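Local coordinates for phage tail sheath protein (PDB 3HXL) that probably forms the contractile sheath around the tail tube of a myovirus-type phage or prophage tail, at residues V195-F200 with F219-L223; S37-I41 with Y188-L192; F200-L205 with K229-L235; S248-G252 with A263-T267; A241-I247 with I327-S332. One frame throughout, in Å; residues are numbered along the deposited sequence.

Overall arrangement
Four of the five contacts belong to the subtilisin-like region; contact 2 ties it to strand 35-40 from earlier in the chain. Strands 35-40, 202-204, 232-236 and 246-255 are successive neighbours in one mixed sheet. Contact 2 sets helix 185-195 against strand 35-40 and closes before contact 1 opens; contact 1 brings the loop before strand 202-204 onto helix 210-227. Contact 3 pairs the middle two strands, interleaves with contact 1 and shares Phe200 with it. Contacts 4 and 5 both use strand 246-255, contact 4 nested inside the loop closed by contact 5. Centres are about 8 Å apart for contacts 1 and 3, about 21 Å for 1 and 4. Distant sequence parts thus build one alpha/beta core.

Contact 1: residues V195-F200 with F219-L223; sequences VEIFDF and FAKRL
Glu196 and Arg222 join the loop that follows helix 185-195 to helix 210-227, the crossover helix of a beta-alpha-beta unit in the subtilisin-like region. A type I beta turn from Val195 to Phe198 takes the chain out of the first helix.

The polar part is a two-pronged salt bridge at the partly exposed margin, where long charged side chains can span the gap. Arg222 NH1 reaches Glu196 OE1 at 3.3 Å and Arg222 NH2 reaches OE2 of the same carboxylate at 3.4 Å. Both bonds are fairly straight but long, hence weak, and the carboxylate and guanidinium planes are 53° apart. Glu196 CG lies anti to the backbone N (chi1 -154°), which carries the extended chain out to the edge of the guanidinium.

The apolar part is buried and uses branched and aromatic residues, because aliphatic methyls can fill in against the edges and faces of the rings without bringing polar atoms into the buried side. Val195 CG1 comes obliquely to Phe219 CZ at 4.0 Å, and the Phe200 ring brings CZ to the edge of the Phe219 ring. Leu223 divides its two methyls between neighbours: CD2 approaches Phe200 CZ at 4.1 Å, the two side chains roughly perpendicular, while CD1 packs on the aliphatic stem of Glu196, 3.9 Å from Glu196 CG.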
# COMPACT_ATOMS: atom_id res chain seq x y z
N VAL A 195 8.00 6.38 -3.15
CA VAL A 195 6.57 6.37 -2.84
C VAL A 195 6.01 7.77 -2.66
O VAL A 195 4.84 8.03 -2.97
CB VAL A 195 6.28 5.54 -1.57
CG1 VAL A 195 6.80 6.27 -0.33
CG2 VAL A 195 4.79 5.27 -1.46
N GLU A 196 6.84 8.68 -2.17
CA GLU A 196 6.41 10.05 -1.93
C GLU A 196 5.85 10.72 -3.19
O GLU A 196 5.07 11.66 -3.10
CB GLU A 196 7.57 10.88 -1.40
CG GLU A 196 7.12 12.06 -0.58
CD GLU A 196 8.25 12.98 -0.19
OE1 GLU A 196 9.32 12.47 0.21
OE2 GLU A 196 8.06 14.21 -0.27
N ILE A 197 6.27 10.23 -4.35
CA ILE A 197 5.83 10.79 -5.61
C ILE A 197 4.50 10.18 -6.08
O ILE A 197 3.86 10.71 -6.98
CB ILE A 197 6.91 10.59 -6.69
CG1 ILE A 197 8.23 11.20 -6.20
CG2 ILE A 197 6.50 11.27 -7.98
CD1 ILE A 197 9.42 10.84 -7.06
N PHE A 198 4.10 9.07 -5.47
CA PHE A 198 2.85 8.42 -5.83
C PHE A 198 1.70 8.90 -4.96
O PHE A 198 1.91 9.49 -3.91
CB PHE A 198 2.94 6.89 -5.67
CG PHE A 198 3.65 6.19 -6.80
CD1 PHE A 198 5.04 6.19 -6.88
CD2 PHE A 198 2.92 5.50 -7.77
CE1 PHE A 198 5.69 5.52 -7.92
CE2 PHE A 198 3.56 4.83 -8.81
CZ PHE A 198 4.95 4.84 -8.88
N ASP A 199 0.48 8.67 -5.41
CA ASP A 199 -0.66 9.01 -4.59
C ASP A 199 -1.02 7.70 -3.91
O ASP A 199 -1.12 6.66 -4.57
CB ASP A 199 -1.82 9.54 -5.44
CG ASP A 199 -1.61 10.99 -5.85
OD1 ASP A 199 -1.25 11.81 -4.98
OD2 ASP A 199 -1.82 11.32 -7.04
N PHE A 200 -1.16 7.74 -2.59
CA PHE A 200 -1.49 6.56 -1.80
C PHE A 200 -2.15 6.99 -0.49
O PHE A 200 -2.18 8.18 -0.17
CB PHE A 200 -0.23 5.73 -1.54
CG PHE A 200 0.79 6.41 -0.66
CD1 PHE A 200 0.82 6.18 0.72
CD2 PHE A 200 1.71 7.29 -1.20
CE1 PHE A 200 1.76 6.82 1.54
CE2 PHE A 200 2.65 7.94 -0.40
CZ PHE A 200 2.67 7.70 0.98
N PHE A 219 8.61 10.28 8.71
CA PHE A 219 8.15 10.40 7.33
C PHE A 219 6.68 10.79 7.31
O PHE A 219 6.27 11.72 6.60
CB PHE A 219 8.35 9.06 6.61
CG PHE A 219 7.87 9.06 5.18
CD1 PHE A 219 8.62 9.68 4.18
CD2 PHE A 219 6.68 8.43 4.83
CE1 PHE A 219 8.18 9.67 2.86
CE2 PHE A 219 6.23 8.41 3.51
CZ PHE A 219 6.98 9.03 2.52
N ALA A 220 5.87 10.09 8.10
CA ALA A 220 4.44 10.37 8.17
C ALA A 220 4.16 11.80 8.63
O ALA A 220 3.32 12.49 8.05
CB ALA A 220 3.77 9.38 9.12
N LYS A 221 4.87 12.25 9.66
CA LYS A 221 4.67 13.60 10.18
C LYS A 221 4.99 14.67 9.15
O LYS A 221 4.29 15.68 9.03
CB LYS A 221 5.53 13.83 11.43
CG LYS A 221 5.15 12.99 12.64
CD LYS A 221 6.12 13.25 13.80
CE LYS A 221 5.76 12.44 15.04
NZ LYS A 221 6.81 12.55 16.11
N ARG A 222 6.06 14.44 8.38
CA ARG A 222 6.48 15.40 7.37
C ARG A 222 5.45 15.51 6.25
O ARG A 222 5.02 16.61 5.89
CB ARG A 222 7.84 15.02 6.79
CG ARG A 222 8.36 16.03 5.77
CD ARG A 222 9.84 15.82 5.48
NE ARG A 222 10.14 14.48 4.98
CZ ARG A 222 9.86 14.05 3.75
NH1 ARG A 222 10.16 12.81 3.40
NH2 ARG A 222 9.27 14.86 2.88
N LEU A 223 5.05 14.38 5.68
CA LEU A 223 4.06 14.45 4.62
C LEU A 223 2.75 15.05 5.12
O LEU A 223 2.23 15.99 4.53
CB LEU A 223 3.80 13.06 4.01
CG LEU A 223 4.63 12.69 2.78
CD1 LEU A 223 6.11 12.57 3.14
CD2 LEU A 223 4.13 11.36 2.22

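Contact 2: residues S37-I41 with Y188-L192; sequences SMPLI and YIDYL
Pro39 on strand 35-40 faces Tyr191 on helix 185-195, their CA atoms 6.7 Å apart. The short strand and helix segments run nearly antiparallel, at 159°, with axes 9.6 Å apart. Strand alternation turns Ser37 and Pro39 to the helix and selenomethionine 38 and Leu40 to the other face, where helix 73-78 covers them.

The flat phenol of Tyr191 fills the gap. With chi1 at 166° the ring leaves the helix opposite its own backbone N and extends toward the strand, and Pro39 lies across one ring face. Pro39 CB sits 3.6 Å from the ring centroid, only 9° off the normal, a CH-pi contact well suited to the compact, rigid pyrrolidine, whose C-H groups can sit on an aromatic face. CD of the same proline continues over the phenol end, 3.6 Å from Tyr191 CZ.

At the rim of that ring the hydroxyl ends in a hydrogen bond: Tyr191 OH donates to Ser37 OG over 2.6 Å, with OG near the ring plane. Ser37 OG also bonds to Leu86 O, so the buried hydroxyls are linked to the next strand. Tyr188 flanks the proline, CE2 being 4.0 Å from Pro39 CG, and its OH shares a water with Pro39 O. That water donates to the carbonyl at 2.8 Å. Such packing of a helix against a strand of the central sheet, through alternate strand residues, is typical of layered alpha/beta folds.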
# COMPACT_ATOMS: atom_id res chain seq x y z
N SER A 37 0.72 0.83 0.12
CA SER A 37 2.07 0.65 -0.41
C SER A 37 2.91 -0.10 0.62
O SER A 37 2.75 0.10 1.83
CB SER A 37 2.74 1.98 -0.73
OG SER A 37 4.06 1.74 -1.21
N MSE A 38 3.81 -0.93 0.14
CA MSE A 38 4.61 -1.72 1.05
C MSE A 38 6.00 -2.06 0.52
O MSE A 38 6.15 -2.45 -0.64
CB MSE A 38 3.84 -3.00 1.38
CG MSE A 38 4.48 -4.00 2.32
SE MSE A 38 3.16 -5.34 2.87
CE MSE A 38 2.64 -5.92 1.07
N PRO A 39 7.03 -1.87 1.34
CA PRO A 39 8.40 -2.18 0.92
C PRO A 39 8.71 -3.61 1.37
O PRO A 39 8.58 -3.93 2.55
CB PRO A 39 9.23 -1.13 1.65
CG PRO A 39 8.51 -1.00 2.96
CD PRO A 39 7.03 -1.03 2.56
N LEU A 40 9.12 -4.47 0.44
CA LEU A 40 9.41 -5.86 0.80
C LEU A 40 10.71 -6.42 0.27
O LEU A 40 11.24 -5.98 -0.75
CB LEU A 40 8.29 -6.79 0.31
CG LEU A 40 6.89 -6.70 0.92
CD1 LEU A 40 6.02 -7.81 0.34
CD2 LEU A 40 6.97 -6.83 2.43
N ILE A 41 11.20 -7.42 0.99
CA ILE A 41 12.40 -8.14 0.61
C ILE A 41 11.84 -9.38 -0.07
O ILE A 41 11.15 -10.18 0.55
CB ILE A 41 13.21 -8.52 1.84
CG1 ILE A 41 13.75 -7.25 2.50
CG2 ILE A 41 14.33 -9.48 1.44
CD1 ILE A 41 14.30 -7.46 3.89
N TYR A 188 15.45 1.43 2.34
CA TYR A 188 14.17 1.95 2.80
C TYR A 188 14.07 3.45 2.54
O TYR A 188 12.98 4.01 2.45
CB TYR A 188 13.95 1.66 4.28
CG TYR A 188 13.60 0.22 4.56
CD1 TYR A 188 14.59 -0.74 4.73
CD2 TYR A 188 12.27 -0.18 4.64
CE1 TYR A 188 14.26 -2.07 4.98
CE2 TYR A 188 11.93 -1.51 4.89
CZ TYR A 188 12.93 -2.45 5.06
OH TYR A 188 12.60 -3.75 5.32
N ILE A 189 15.22 4.10 2.44
CA ILE A 189 15.24 5.53 2.17
C ILE A 189 14.88 5.71 0.70
O ILE A 189 14.15 6.64 0.35
CB ILE A 189 16.64 6.14 2.45
CG1 ILE A 189 16.96 6.04 3.94
CG2 ILE A 189 16.68 7.58 1.98
CD1 ILE A 189 15.94 6.74 4.84
N ASP A 190 15.39 4.83 -0.15
CA ASP A 190 15.09 4.90 -1.57
C ASP A 190 13.59 4.68 -1.75
O ASP A 190 12.94 5.36 -2.54
CB ASP A 190 15.88 3.83 -2.34
CG ASP A 190 17.37 3.87 -2.05
OD1 ASP A 190 17.90 4.97 -1.79
OD2 ASP A 190 18.03 2.81 -2.10
N TYR A 191 13.04 3.72 -1.01
CA TYR A 191 11.60 3.42 -1.07
C TYR A 191 10.78 4.67 -0.77
O TYR A 191 9.96 5.09 -1.58
CB TYR A 191 11.23 2.33 -0.06
CG TYR A 191 9.73 2.21 0.18
CD1 TYR A 191 8.86 1.82 -0.84
CD2 TYR A 191 9.18 2.51 1.43
CE1 TYR A 191 7.48 1.72 -0.63
CE2 TYR A 191 7.80 2.41 1.65
CZ TYR A 191 6.97 2.02 0.62
OH TYR A 191 5.61 1.91 0.85
N LEU A 192 10.99 5.24 0.41
CA LEU A 192 10.24 6.43 0.83
C LEU A 192 10.29 7.54 -0.21
O LEU A 192 9.29 8.22 -0.45
CB LEU A 192 10.76 6.94 2.17
CG LEU A 192 10.52 6.00 3.35
CD1 LEU A 192 11.17 6.55 4.61
CD2 LEU A 192 9.01 5.84 3.56
O HOH W 1 10.16 -4.45 4.81

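Contact 3: residues F200-L205 with K229-L235; sequences FNTIAL and KKIQVVL
A right-handed beta-alpha-beta crossover links strands 202-204 and 232-236 through helix 210-227, and Ile203 stands beside Val233 where these parallel strands pair. Their short axes are inclined by 21°, the usual twist of a sheet.

Four backbone hydrogen bonds step along the pair. Gln232 N donates to Asn201 O at 3.0 Å, Ile203 N to Gln232 O, Val234 N to Ile203 O at 2.7 Å, and Leu205 N to Val234 O. Ile203 thus bonds through N and O to Gln232 and Val234, the residues flanking its partner Val233, the pattern of parallel strands.

Beta-branched and aliphatic residues suit this buried pair. On the face of Ile203 and Val233, Ile203 CB lies 4.2 Å from Val233 CG1; farther along, Leu205 CB meets Leu235 CD2 at 3.6 Å. Ahead of the strands, Ile231 lays CG2 over a face of the Phe200 ring, 4.0 Å from its centroid, a CH-pi contact. Phe200 CG lies between its backbone N and carbonyl carbon (chi1 66°), folding the ring back over Ile231. The extended Lys229 chain crosses that ring at about a right angle, with NZ 3.4 Å from Phe200 CE2, while the ammonium is held by the carbonyls of Glu196 and Phe198.

Helix 210-227 covers Ile203 through Phe216 and Phe219. On the opposite face helix 263-276 packs on Thr202 and Ala204, and strands 35-40 and 246-255 continue the sheet on either side.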
# COMPACT_ATOMS: atom_id res chain seq x y z
N PHE A 200 -1.16 7.74 -2.59
CA PHE A 200 -1.49 6.56 -1.80
C PHE A 200 -2.15 6.99 -0.49
O PHE A 200 -2.18 8.18 -0.17
CB PHE A 200 -0.23 5.73 -1.54
CG PHE A 200 0.79 6.41 -0.66
CD1 PHE A 200 0.82 6.18 0.72
CD2 PHE A 200 1.71 7.29 -1.20
CE1 PHE A 200 1.76 6.82 1.54
CE2 PHE A 200 2.65 7.94 -0.40
CZ PHE A 200 2.67 7.70 0.98
N ASN A 201 -2.67 6.03 0.26
CA ASN A 201 -3.34 6.33 1.51
C ASN A 201 -2.57 5.81 2.71
O ASN A 201 -2.40 6.51 3.70
CB ASN A 201 -4.74 5.71 1.52
CG ASN A 201 -5.61 6.22 0.41
OD1 ASN A 201 -5.99 7.39 0.39
ND2 ASN A 201 -5.92 5.36 -0.55
N THR A 202 -2.12 4.57 2.61
CA THR A 202 -1.42 3.95 3.72
C THR A 202 -0.18 3.16 3.33
O THR A 202 -0.06 2.66 2.21
CB THR A 202 -2.36 2.99 4.45
OG1 THR A 202 -2.55 1.82 3.65
CG2 THR A 202 -3.71 3.64 4.69
N ILE A 203 0.74 3.06 4.28
CA ILE A 203 1.97 2.31 4.08
C ILE A 203 2.09 1.28 5.19
O ILE A 203 1.76 1.55 6.34
CB ILE A 203 3.21 3.22 4.16
CG1 ILE A 203 3.31 4.09 2.91
CG2 ILE A 203 4.46 2.37 4.35
CD1 ILE A 203 4.35 5.21 3.01
N ALA A 204 2.55 0.08 4.85
CA ALA A 204 2.74 -0.96 5.85
C ALA A 204 4.24 -1.21 5.96
O ALA A 204 4.94 -1.25 4.95
CB ALA A 204 2.03 -2.25 5.43
N LEU A 205 4.73 -1.34 7.19
CA LEU A 205 6.14 -1.65 7.41
C LEU A 205 6.15 -2.97 8.18
O LEU A 205 6.04 -2.99 9.40
CB LEU A 205 6.84 -0.55 8.22
CG LEU A 205 8.30 -0.86 8.61
CD1 LEU A 205 9.11 -1.18 7.35
CD2 LEU A 205 8.90 0.33 9.34
N LYS A 229 0.11 16.29 2.71
CA LYS A 229 -0.18 15.03 2.03
C LYS A 229 -0.59 14.05 3.12
O LYS A 229 0.25 13.39 3.73
CB LYS A 229 1.05 14.52 1.28
CG LYS A 229 0.74 13.39 0.32
CD LYS A 229 1.99 12.88 -0.36
CE LYS A 229 1.62 11.80 -1.37
NZ LYS A 229 2.82 11.03 -1.80
N LYS A 230 -1.89 13.96 3.37
CA LYS A 230 -2.42 13.11 4.41
C LYS A 230 -2.41 11.62 4.09
O LYS A 230 -3.14 11.13 3.22
CB LYS A 230 -3.83 13.57 4.78
CG LYS A 230 -3.92 15.06 5.13
CD LYS A 230 -3.14 15.42 6.40
CE LYS A 230 -3.22 16.93 6.69
NZ LYS A 230 -2.62 17.30 8.00
N ILE A 231 -1.56 10.90 4.82
CA ILE A 231 -1.39 9.45 4.67
C ILE A 231 -1.11 8.87 6.06
O ILE A 231 -0.95 9.62 7.02
CB ILE A 231 -0.18 9.12 3.75
CG1 ILE A 231 1.10 9.76 4.30
CG2 ILE A 231 -0.43 9.65 2.33
CD1 ILE A 231 1.89 8.86 5.21
N GLN A 232 -1.07 7.55 6.16
CA GLN A 232 -0.75 6.90 7.42
C GLN A 232 0.22 5.75 7.19
O GLN A 232 0.28 5.17 6.10
CB GLN A 232 -2.01 6.34 8.12
CG GLN A 232 -2.89 7.38 8.83
CD GLN A 232 -4.06 6.73 9.58
OE1 GLN A 232 -4.89 6.05 8.97
NE2 GLN A 232 -4.11 6.92 10.89
N VAL A 233 1.00 5.45 8.23
CA VAL A 233 1.94 4.35 8.19
C VAL A 233 1.51 3.39 9.29
O VAL A 233 1.10 3.82 10.37
CB VAL A 233 3.40 4.82 8.50
CG1 VAL A 233 3.86 5.81 7.44
CG2 VAL A 233 3.47 5.44 9.88
N VAL A 234 1.57 2.10 8.98
CA VAL A 234 1.18 1.05 9.91
C VAL A 234 2.42 0.26 10.31
O VAL A 234 3.05 -0.42 9.48
CB VAL A 234 0.16 0.08 9.27
CG1 VAL A 234 -0.23 -1.00 10.27
CG2 VAL A 234 -1.07 0.87 8.82
N LEU A 235 2.77 0.36 11.59
CA LEU A 235 3.94 -0.31 12.13
C LEU A 235 3.57 -1.38 13.13
O LEU A 235 2.40 -1.51 13.52
CB LEU A 235 4.84 0.72 12.83
CG LEU A 235 5.11 2.02 12.08
CD1 LEU A 235 5.95 2.94 12.96
CD2 LEU A 235 5.81 1.73 10.77

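Contact 4: residues S248-G252 with A263-T267; sequences SVKNG and AAQAT
This is a close apolar contact between a strand and a helix: Val249, on strand 246-255, faces Ala263 and Ala266 near the beginning of helix 263-276. The strand runs on past Gly252 and is followed by the antiparallel strand 260-261, which leads into the helix, and Gly252 and Ala263 come within 4.2 Å of each other at their CA atoms. No hydrogen bond crosses between the segments, so fit rests on small side chains and backbone.

Val249 and Ala263 carry most of the contact. A chi1 of -176° aims the CG1 methyl of Val249 at the helix, where it meets Ala266 CB at 4.0 Å; CG2, the other branch, reaches Thr267 CG2 at 4.2 Å. Alanine suits the helix side because a single methyl lets the backbones come close. Ala263 CB nestles against the carbonyls of Val249 and Lys250, 3.4 Å from Lys250 O and 3.7 Å from Val249 O. Just beyond, Ala263 CA is 3.6 Å from Asn251 O in a CA-H...O contact. Gly252, with no side chain, brings its CA to 4.3 Å from Ala266 CB.

Thr267 turns its hydroxyl back on its own helix: OG1 donates to Ala264 O at 2.7 Å, which satisfies the buried polar group while its methyl joins the packing. The polar ends of Lys250 and Asn251 have partners elsewhere, Glu311 and the backbone N of Phe314. Helix 263-276 thus covers the sheet face that bears Val249 and Val234, on the side away from helix 210-227, as in an alpha-beta-alpha sandwich.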
# COMPACT_ATOMS: atom_id res chain seq x y z
N SER A 248 -0.15 1.41 15.28
CA SER A 248 0.75 0.38 15.82
C SER A 248 0.04 -0.93 16.15
O SER A 248 -0.72 -1.01 17.12
CB SER A 248 1.45 0.91 17.09
OG SER A 248 2.36 -0.05 17.61
N VAL A 249 0.31 -1.96 15.35
CA VAL A 249 -0.29 -3.28 15.55
C VAL A 249 0.50 -4.02 16.63
O VAL A 249 1.71 -4.21 16.51
CB VAL A 249 -0.24 -4.10 14.24
CG1 VAL A 249 -0.95 -5.43 14.43
CG2 VAL A 249 -0.87 -3.31 13.10
N LYS A 250 -0.20 -4.45 17.68
CA LYS A 250 0.43 -5.14 18.81
C LYS A 250 0.60 -6.64 18.64
O LYS A 250 1.67 -7.19 18.92
CB LYS A 250 -0.37 -4.87 20.10
CG LYS A 250 0.32 -5.33 21.39
CD LYS A 250 -0.54 -5.05 22.61
CE LYS A 250 0.18 -5.39 23.92
NZ LYS A 250 1.40 -4.54 24.13
N ASN A 251 -0.47 -7.31 18.21
CA ASN A 251 -0.41 -8.75 18.03
C ASN A 251 -0.76 -9.21 16.61
O ASN A 251 -1.07 -8.40 15.74
CB ASN A 251 -1.31 -9.46 19.07
CG ASN A 251 -2.79 -9.09 18.95
OD1 ASN A 251 -3.14 -8.11 18.30
ND2 ASN A 251 -3.64 -9.88 19.59
N GLY A 252 -0.67 -10.52 16.41
CA GLY A 252 -0.97 -11.09 15.11
C GLY A 252 -2.21 -11.96 15.18
O GLY A 252 -2.98 -11.89 16.14
N ALA A 263 2.80 -9.81 14.44
CA ALA A 263 2.27 -8.45 14.40
C ALA A 263 2.87 -7.74 13.20
O ALA A 263 2.19 -6.99 12.49
CB ALA A 263 2.62 -7.71 15.68
N ALA A 264 4.16 -7.98 12.96
CA ALA A 264 4.84 -7.36 11.82
C ALA A 264 4.15 -7.75 10.51
O ALA A 264 3.94 -6.91 9.63
CB ALA A 264 6.30 -7.80 11.78
N GLN A 265 3.81 -9.02 10.37
CA GLN A 265 3.14 -9.49 9.16
C GLN A 265 1.72 -8.94 9.08
O GLN A 265 1.19 -8.71 7.98
CB GLN A 265 3.08 -11.01 9.13
CG GLN A 265 4.42 -11.71 8.99
CD GLN A 265 4.26 -13.21 9.03
OE1 GLN A 265 3.80 -13.76 10.03
NE2 GLN A 265 4.62 -13.89 7.94
N ALA A 266 1.10 -8.76 10.24
CA ALA A 266 -0.27 -8.26 10.33
C ALA A 266 -0.41 -6.81 9.85
O ALA A 266 -1.50 -6.37 9.51
CB ALA A 266 -0.78 -8.39 11.76
N THR A 267 0.70 -6.07 9.80
CA THR A 267 0.64 -4.69 9.34
C THR A 267 0.14 -4.62 7.90
O THR A 267 -0.46 -3.63 7.49
CB THR A 267 2.03 -3.98 9.40
OG1 THR A 267 2.95 -4.62 8.51
CG2 THR A 267 2.60 -4.00 10.82

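Contact 5: residues A241-I247 with I327-S332; sequences ADYEGVI and INTLTS
Asp242 extends its carboxylate across to the backbone amides of Thr331 and Ser332. Although the CB points away from the partner loop, chi1 of -176° brings the carboxylate round to it. OD1 accepts from two amides: Thr331 N at 2.8 Å, nearly along the C-O axis, and Ser332 N at 3.0 Å from the syn side, 15° out of plane. An acidic side chain is apt here, since it can gather several N-H donors.

Thr329 points into the type I beta turn from Tyr243 to Val246, at the start of strand 246-255. Its OG1 lies near Tyr243 O (2.8 Å) and Val246 O, while Thr329 N donates to Val246 O at 2.8 Å. A threonine hydroxyl is small enough to sit at these turn carbonyls while its methyl packs. Asn328 forms an Asx turn, its short amide reaching its own backbone: OD1 accepts from Leu330 N at 3.0 Å on a lone pair in the carbonyl plane, and ND2 bonds to Phe341 O.

Leu330 and Glu244 lie side by side, pointing the same way; Glu244 OE1, in a salt bridge with Lys337 NZ, lies 3.9 Å from Leu330 CD2. Ile247 runs across Asn328, its CG1 4.0 Å from Asn328 CB.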
# COMPACT_ATOMS: atom_id res chain seq x y z
N ALA A 241 5.32 6.18 18.94
CA ALA A 241 5.13 7.17 17.89
C ALA A 241 4.22 8.31 18.37
O ALA A 241 4.42 9.47 18.00
CB ALA A 241 4.52 6.51 16.63
N ASP A 242 3.22 7.96 19.18
CA ASP A 242 2.27 8.93 19.75
C ASP A 242 1.88 10.00 18.72
O ASP A 242 1.95 11.20 18.98
CB ASP A 242 2.90 9.57 21.00
CG ASP A 242 1.97 10.52 21.73
OD1 ASP A 242 0.73 10.38 21.60
OD2 ASP A 242 2.48 11.39 22.47
N TYR A 243 1.44 9.53 17.56
CA TYR A 243 1.06 10.41 16.46
C TYR A 243 -0.10 9.80 15.67
O TYR A 243 -0.11 8.59 15.41
CB TYR A 243 2.28 10.61 15.56
CG TYR A 243 2.03 11.51 14.38
CD1 TYR A 243 1.55 12.81 14.55
CD2 TYR A 243 2.27 11.06 13.08
CE1 TYR A 243 1.31 13.64 13.46
CE2 TYR A 243 2.03 11.89 11.98
CZ TYR A 243 1.55 13.17 12.19
OH TYR A 243 1.29 13.99 11.12
N GLU A 244 -1.07 10.63 15.30
CA GLU A 244 -2.26 10.16 14.56
C GLU A 244 -1.94 9.62 13.18
O GLU A 244 -2.76 8.95 12.55
CB GLU A 244 -3.30 11.29 14.43
CG GLU A 244 -2.85 12.48 13.59
CD GLU A 244 -2.20 13.58 14.43
OE1 GLU A 244 -1.78 13.28 15.57
OE2 GLU A 244 -2.12 14.72 13.95
N GLY A 245 -0.73 9.90 12.69
CA GLY A 245 -0.35 9.42 11.38
C GLY A 245 0.24 8.02 11.44
O GLY A 245 0.58 7.44 10.41
N VAL A 246 0.34 7.46 12.64
CA VAL A 246 0.92 6.13 12.80
C VAL A 246 0.02 5.14 13.56
O VAL A 246 -0.45 5.43 14.65
CB VAL A 246 2.27 6.18 13.56
CG1 VAL A 246 2.81 4.78 13.76
CG2 VAL A 246 3.26 7.03 12.78
N ILE A 247 -0.21 3.98 12.96
CA ILE A 247 -1.00 2.94 13.60
C ILE A 247 -0.01 1.86 14.04
O ILE A 247 0.87 1.47 13.27
CB ILE A 247 -2.03 2.31 12.62
CG1 ILE A 247 -3.07 3.37 12.23
CG2 ILE A 247 -2.70 1.11 13.27
CD1 ILE A 247 -3.94 2.99 11.02
N ILE A 327 -7.90 2.30 16.26
CA ILE A 327 -7.22 3.50 16.70
C ILE A 327 -5.77 3.59 16.26
O ILE A 327 -5.15 2.58 15.91
CB ILE A 327 -7.23 3.61 18.25
CG1 ILE A 327 -6.55 2.38 18.86
CG2 ILE A 327 -8.65 3.75 18.75
CD1 ILE A 327 -6.31 2.49 20.37
N ASN A 328 -5.25 4.82 16.27
CA ASN A 328 -3.85 5.06 15.92
C ASN A 328 -3.09 5.28 17.23
O ASN A 328 -3.67 5.18 18.31
CB ASN A 328 -3.73 6.26 14.96
CG ASN A 328 -4.39 7.51 15.49
OD1 ASN A 328 -3.99 8.05 16.53
ND2 ASN A 328 -5.39 8.00 14.77
N THR A 329 -1.80 5.58 17.14
CA THR A 329 -0.97 5.75 18.33
C THR A 329 -1.10 7.03 19.14
O THR A 329 -0.46 7.16 20.19
CB THR A 329 0.51 5.61 17.99
OG1 THR A 329 0.89 6.65 17.09
CG2 THR A 329 0.79 4.27 17.35
N LEU A 330 -1.88 7.99 18.67
CA LEU A 330 -2.01 9.24 19.42
C LEU A 330 -2.61 9.06 20.80
O LEU A 330 -3.75 8.62 20.94
CB LEU A 330 -2.86 10.25 18.64
CG LEU A 330 -3.06 11.59 19.37
CD1 LEU A 330 -1.71 12.33 19.47
CD2 LEU A 330 -4.06 12.44 18.60
N THR A 331 -1.83 9.40 21.83
CA THR A 331 -2.31 9.30 23.22
C THR A 331 -2.14 10.61 23.99
O THR A 331 -2.83 10.81 24.99
CB THR A 331 -1.58 8.19 24.02
OG1 THR A 331 -0.17 8.45 24.04
CG2 THR A 331 -1.84 6.82 23.41
N SER A 332 -1.24 11.48 23.55
CA SER A 332 -1.03 12.76 24.23
C SER A 332 -2.04 13.77 23.70
O SER A 332 -1.71 14.59 22.85
CB SER A 332 0.39 13.28 23.99
OG SER A 332 1.35 12.34 24.43